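Side-chain contacts in uncharacterized protein (Vibrio parahaemolyticus, PDB 1ZBP), which is of unknown function but belongs to the ImpE family, pairing an N-terminal run of helices with a largely beta C-terminal part: residues 77-80 against 81-85; 100-103 against 104-108. One frame throughout, in Å; residues are numbered along the deposited sequence.

Interaction 1. Residues 77-80 against 81-85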
ATOM      1  N   ALA A  77       0.469  -8.440  -6.774  1.00 30.49           N
ATOM      2  CA  ALA A  77      -0.484  -7.389  -6.412  1.00 29.35           C
ATOM      3  C   ALA A  77       0.204  -6.020  -6.446  1.00 29.35           C
ATOM      4  O   ALA A  77      -0.337  -5.069  -6.997  1.00 30.14           O
ATOM      5  CB  ALA A  77      -1.062  -7.654  -5.021  1.00 26.94           C
ATOM      6  N   ALA A  78       1.406  -5.938  -5.878  1.00 30.60           N
ATOM      7  CA  ALA A  78       2.161  -4.690  -5.838  1.00 32.46           C
ATOM      8  C   ALA A  78       2.556  -4.254  -7.236  1.00 34.61           C
ATOM      9  O   ALA A  78       2.786  -3.060  -7.497  1.00 34.68           O
ATOM     10  CB  ALA A  78       3.399  -4.842  -4.985  1.00 28.86           C
ATOM     11  N   GLN A  79       2.650  -5.215  -8.147  1.00 35.70           N
ATOM     12  CA  GLN A  79       3.006  -4.861  -9.507  1.00 35.11           C
ATOM     13  C   GLN A  79       1.771  -4.276 -10.175  1.00 34.06           C
ATOM     14  O   GLN A  79       1.856  -3.276 -10.886  1.00 31.73           O
ATOM     15  CB  GLN A  79       3.495  -6.079 -10.284  1.00 34.52           C
ATOM     16  CG  GLN A  79       3.862  -5.723 -11.714  1.00 35.94           C
ATOM     17  CD  GLN A  79       5.077  -4.823 -11.805  1.00 35.50           C
ATOM     18  OE1 GLN A  79       6.167  -5.177 -11.347  1.00 37.50           O
ATOM     19  NE2 GLN A  79       4.898  -3.652 -12.404  1.00 37.34           N
ATOM     20  N   ALA A  80       0.616  -4.889  -9.931  1.00 34.00           N
ATOM     21  CA  ALA A  80      -0.620  -4.385 -10.534  1.00 36.88           C
ATOM     22  C   ALA A  80      -0.897  -2.948 -10.053  1.00 38.29           C
ATOM     23  O   ALA A  80      -1.449  -2.129 -10.798  1.00 40.21           O
ATOM     24  CB  ALA A  80      -1.805  -5.307 -10.197  1.00 33.05           C
ATOM     25  N   ARG A  81      -0.509  -2.648  -8.814  1.00 37.94           N
ATOM     26  CA  ARG A  81      -0.706  -1.318  -8.247  1.00 38.61           C
ATOM     27  C   ARG A  81       0.238  -0.315  -8.889  1.00 39.42           C
ATOM     28  O   ARG A  81      -0.153   0.810  -9.200  1.00 38.13           O
ATOM     29  CB  ARG A  81      -0.493  -1.351  -6.726  1.00 37.90           C
ATOM     30  CG  ARG A  81      -0.338   0.004  -6.048  1.00 31.64           C
ATOM     31  CD  ARG A  81      -0.196  -0.240  -4.564  1.00 33.02           C
ATOM     32  NE  ARG A  81      -0.112   0.962  -3.751  1.00 30.43           N
ATOM     33  CZ  ARG A  81       1.004   1.395  -3.172  1.00 32.59           C
ATOM     34  NH1 ARG A  81       2.145   0.727  -3.332  1.00 29.44           N
ATOM     35  NH2 ARG A  81       0.972   2.472  -2.387  1.00 32.43           N
ATOM     36  N   LYS A  82       1.490  -0.708  -9.077  1.00 42.48           N
ATOM     37  CA  LYS A  82       2.431   0.210  -9.699  1.00 44.97           C
ATOM     38  C   LYS A  82       1.946   0.476 -11.115  1.00 46.19           C
ATOM     39  O   LYS A  82       2.132   1.566 -11.652  1.00 47.13           O
ATOM     40  CB  LYS A  82       3.841  -0.381  -9.729  1.00 45.95           C
ATOM     41  CG  LYS A  82       4.907   0.641 -10.078  1.00 49.25           C
ATOM     42  CD  LYS A  82       6.314   0.099  -9.856  1.00 50.87           C
ATOM     43  CE  LYS A  82       6.859  -0.584 -11.094  1.00 50.97           C
ATOM     44  NZ  LYS A  82       8.269  -1.010 -10.875  1.00 52.37           N
ATOM     45  N   ASP A  83       1.301  -0.517 -11.722  1.00 47.29           N
ATOM     46  CA  ASP A  83       0.793  -0.326 -13.071  1.00 48.62           C
ATOM     47  C   ASP A  83      -0.498   0.477 -13.072  1.00 49.51           C
ATOM     48  O   ASP A  83      -0.720   1.310 -13.954  1.00 49.98           O
ATOM     49  CB  ASP A  83       0.593  -1.670 -13.775  1.00 48.63           C
ATOM     50  CG  ASP A  83       1.906  -2.388 -14.024  1.00 47.68           C
ATOM     51  OD1 ASP A  83       2.894  -1.700 -14.348  1.00 47.56           O
ATOM     52  OD2 ASP A  83       1.947  -3.631 -13.913  1.00 47.62           O
ATOM     53  N   PHE A  84      -1.347   0.242 -12.080  1.00 49.32           N
ATOM     54  CA  PHE A  84      -2.594   0.977 -12.002  1.00 49.15           C
ATOM     55  C   PHE A  84      -2.345   2.484 -11.977  1.00 51.01           C
ATOM     56  O   PHE A  84      -3.218   3.275 -12.337  1.00 51.70           O
ATOM     57  CB  PHE A  84      -3.387   0.549 -10.768  1.00 46.60           C
ATOM     58  CG  PHE A  84      -4.607   1.374 -10.528  1.00 43.96           C
ATOM     59  CD1 PHE A  84      -4.565   2.450  -9.651  1.00 42.26           C
ATOM     60  CD2 PHE A  84      -5.781   1.115 -11.222  1.00 42.41           C
ATOM     61  CE1 PHE A  84      -5.677   3.254  -9.470  1.00 44.10           C
ATOM     62  CE2 PHE A  84      -6.899   1.913 -11.049  1.00 43.85           C
ATOM     63  CZ  PHE A  84      -6.851   2.987 -10.171  1.00 43.91           C
ATOM     64  N   ALA A  85      -1.149   2.885 -11.562  1.00 53.81           N
ATOM     65  CA  ALA A  85      -0.804   4.303 -11.511  1.00 56.39           C
ATOM     66  C   ALA A  85      -0.876   4.926 -12.916  1.00 57.66           C
ATOM     67  O   ALA A  85      -0.499   6.082 -13.106  1.00 58.27           O
ATOM     68  CB  ALA A  85       0.599   4.479 -10.918  1.00 57.84           C
TER

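Interaction 2. Residues 100-103 against 104-108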
ATOM      1  N   LEU A 100     -17.515   5.801 -11.453  1.00 60.66           N
ATOM      2  CA  LEU A 100     -16.448   6.294 -10.591  1.00 59.07           C
ATOM      3  C   LEU A 100     -15.147   5.551 -10.903  1.00 58.25           C
ATOM      4  O   LEU A 100     -14.061   6.128 -10.857  1.00 57.24           O
ATOM      5  CB  LEU A 100     -16.836   6.092  -9.125  1.00 59.11           C
ATOM      6  CG  LEU A 100     -15.885   6.629  -8.051  1.00 58.59           C
ATOM      7  CD1 LEU A 100     -15.512   8.078  -8.344  1.00 59.67           C
ATOM      8  CD2 LEU A 100     -16.561   6.515  -6.698  1.00 57.26           C
ATOM      9  N   THR A 101     -15.268   4.266 -11.221  1.00 57.63           N
ATOM     10  CA  THR A 101     -14.111   3.457 -11.555  1.00 57.64           C
ATOM     11  C   THR A 101     -13.416   4.073 -12.764  1.00 59.19           C
ATOM     12  O   THR A 101     -12.182   4.080 -12.854  1.00 60.93           O
ATOM     13  CB  THR A 101     -14.524   2.012 -11.870  1.00 56.40           C
ATOM     14  OG1 THR A 101     -15.147   1.443 -10.713  1.00 55.69           O
ATOM     15  CG2 THR A 101     -13.316   1.173 -12.252  1.00 53.77           C
ATOM     16  N   LYS A 102     -14.211   4.597 -13.691  1.00 59.16           N
ATOM     17  CA  LYS A 102     -13.660   5.240 -14.877  1.00 59.44           C
ATOM     18  C   LYS A 102     -12.901   6.490 -14.438  1.00 57.90           C
ATOM     19  O   LYS A 102     -11.769   6.720 -14.860  1.00 57.72           O
ATOM     20  CB  LYS A 102     -14.776   5.619 -15.863  1.00 61.91           C
ATOM     21  CG  LYS A 102     -14.799   4.767 -17.140  1.00 64.20           C
ATOM     22  CD  LYS A 102     -15.766   5.330 -18.195  1.00 66.33           C
ATOM     23  CE  LYS A 102     -15.385   6.754 -18.642  1.00 66.62           C
ATOM     24  NZ  LYS A 102     -14.081   6.831 -19.380  1.00 65.44           N
ATOM     25  N   SER A 103     -13.523   7.292 -13.581  1.00 56.80           N
ATOM     26  CA  SER A 103     -12.883   8.504 -13.094  1.00 56.05           C
ATOM     27  C   SER A 103     -11.522   8.215 -12.441  1.00 55.29           C
ATOM     28  O   SER A 103     -10.554   8.937 -12.682  1.00 55.74           O
ATOM     29  CB  SER A 103     -13.805   9.226 -12.105  1.00 57.14           C
ATOM     30  OG  SER A 103     -15.009   9.637 -12.732  1.00 57.05           O
ATOM     31  N   LEU A 104     -11.440   7.162 -11.626  1.00 53.91           N
ATOM     32  CA  LEU A 104     -10.180   6.805 -10.954  1.00 52.74           C
ATOM     33  C   LEU A 104      -9.054   6.442 -11.930  1.00 52.41           C
ATOM     34  O   LEU A 104      -7.905   6.863 -11.748  1.00 50.56           O
ATOM     35  CB  LEU A 104     -10.391   5.643  -9.968  1.00 52.05           C
ATOM     36  CG  LEU A 104     -10.777   5.963  -8.516  1.00 52.70           C
ATOM     37  CD1 LEU A 104      -9.695   6.822  -7.861  1.00 54.45           C
ATOM     38  CD2 LEU A 104     -12.106   6.684  -8.475  1.00 53.62           C
ATOM     39  N   VAL A 105      -9.379   5.651 -12.953  1.00 51.57           N
ATOM     40  CA  VAL A 105      -8.390   5.261 -13.950  1.00 50.93           C
ATOM     41  C   VAL A 105      -8.012   6.462 -14.836  1.00 49.49           C
ATOM     42  O   VAL A 105      -6.841   6.644 -15.160  1.00 49.37           O
ATOM     43  CB  VAL A 105      -8.908   4.095 -14.834  1.00 52.28           C
ATOM     44  CG1 VAL A 105      -9.242   2.883 -13.969  1.00 51.92           C
ATOM     45  CG2 VAL A 105     -10.125   4.529 -15.608  1.00 54.80           C
ATOM     46  N   SER A 106      -8.995   7.287 -15.205  1.00 49.17           N
ATOM     47  CA  SER A 106      -8.740   8.469 -16.036  1.00 48.85           C
ATOM     48  C   SER A 106      -7.874   9.480 -15.284  1.00 50.09           C
ATOM     49  O   SER A 106      -7.141  10.264 -15.908  1.00 49.78           O
ATOM     50  CB  SER A 106     -10.054   9.145 -16.466  1.00 49.75           C
ATOM     51  OG  SER A 106     -10.749   8.395 -17.461  1.00 47.27           O
ATOM     52  N   PHE A 107      -7.966   9.462 -13.949  1.00 49.25           N
ATOM     53  CA  PHE A 107      -7.177  10.353 -13.091  1.00 47.49           C
ATOM     54  C   PHE A 107      -5.698  10.040 -13.318  1.00 48.50           C
ATOM     55  O   PHE A 107      -4.893  10.949 -13.543  1.00 50.12           O
ATOM     56  CB  PHE A 107      -7.545  10.147 -11.609  1.00 46.02           C
ATOM     57  CG  PHE A 107      -6.730  10.982 -10.641  1.00 43.21           C
ATOM     58  CD1 PHE A 107      -5.406  10.655 -10.347  1.00 42.64           C
ATOM     59  CD2 PHE A 107      -7.289  12.099 -10.024  1.00 43.06           C
ATOM     60  CE1 PHE A 107      -4.646  11.427  -9.453  1.00 41.35           C
ATOM     61  CE2 PHE A 107      -6.538  12.874  -9.133  1.00 41.51           C
ATOM     62  CZ  PHE A 107      -5.213  12.538  -8.847  1.00 40.92           C
ATOM     63  N   ASN A 108      -5.338   8.758 -13.283  1.00 47.70           N
ATOM     64  CA  ASN A 108      -3.944   8.368 -13.507  1.00 48.49           C
ATOM     65  C   ASN A 108      -3.546   8.548 -14.965  1.00 49.53           C
ATOM     66  O   ASN A 108      -2.420   8.947 -15.259  1.00 48.10           O
ATOM     67  CB  ASN A 108      -3.711   6.921 -13.076  1.00 47.19           C
ATOM     68  CG  ASN A 108      -3.711   6.760 -11.571  1.00 46.99           C
ATOM     69  OD1 ASN A 108      -2.895   7.363 -10.868  1.00 46.50           O
ATOM     70  ND2 ASN A 108      -4.624   5.941 -11.066  1.00 43.97           N
TER

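Interaction 1. Residues 77-80 against 81-85
Ala77, Ala78, Gln79 and Ala80 give their carbonyls to the amides of Arg81, Lys82, Asp83 and Phe84, four successive i to i+4 bonds at the C-terminal end of an alpha helix, 65-84. The bond from Phe84 N to Ala80 O is the shortest at 2.7 Å. Ala85 is the first residue to leave helical geometry.

One side-chain pair follows the same i to i+4 spacing. Gln79 has CG anti to its backbone N (chi1 180°) and then bends at chi2, which brings the amide to Asp83. NE2 of Gln79 comes obliquely, from above the carboxylate plane, and makes two weak hydrogen bonds to Asp83, 3.3 Å to OD2 and 3.4 Å to OD1. The amide and carboxylate planes are 34° apart. CE of Lys82, past the bend at chi3, lies 3.9 Å from Gln79 NE2.

The buried side is different. Arg81 runs extended away from Ala77-Ala80 to a salt bridge with Glu157, and its NH2 bonds to Thr209 O. Ala77 and Ala78 lie on Phe159 of strand 155-159. Back at the carboxylate, Asp83 OD2 also sits 3.0 Å from Gln79 O, an acceptor facing an acceptor, with NE2 of Gln79 close by.

Interaction 2. Residues 100-103 against 104-108
Leu100 and Leu104 touch through their methyl groups one turn apart on helix 98-113. Leu100 stands out from the helix, its CG opposite the backbone N (chi1 -176°). Leu104 makes the reach along the axis. Its chi1 of -89° and chi2 of -60° fold CD2 back over the preceding turn, where it meets CD1 of Leu100 at 3.7 Å. CG of Leu100 is nearly as close to the same methyl. The two side chains meet at a slant. CD2 of Leu104 also lies 3.1 Å from Leu100 O, the carbonyl that accepts the amide of Leu104 at 2.9 Å.

Val105 CG1 lies 3.4 Å from Thr101 O. That oxygen also takes the amide of Val105.

Ser106 holds OG beside its own backbone N, and the hydroxyl lies near Lys102 O. The weak bond between them is doubtful, because the position of that oxygen is uncertain. Lys102 bends at chi3 and chi4, but its NZ stays too far from Ser106 OG for a hydrogen bond. Ser103 turns its OG the same way, to a weak bond with Glu99 O.

Serines and apolar side chains share the face toward helix 116-129. Leu100 and Ser103 meet Ile126, Ser106 meets Leu122, and Phe107 meets Ala123. Leu104 instead touches Lys92 of strand 91-92. The weak bond to Glu99 O implies that Ser103 OG finds a polar partner within its own helix, even on a face shared with apolar side chains.

In the fold
The two contacts lie in series along the chain, on helices 65-84 and 98-113, with strand 91-92 between them. Their centres are about 15 Å apart, yet they touch directly. The Phe84 ring, from the end of interaction 1, packs on Val105 of interaction 2, with CE2 of Phe84 3.9 Å from CG1 of Val105. Asn108 packs against the same helix end: its ND2 is 3.3 Å from Phe84 O, and its CB is 3.3 Å from Ala85 O. Interaction 1 lies nearer the centre of the chain, about 10 Å away between centres, against about 18 Å for interaction 2. No active site or ligand is known to tie them together.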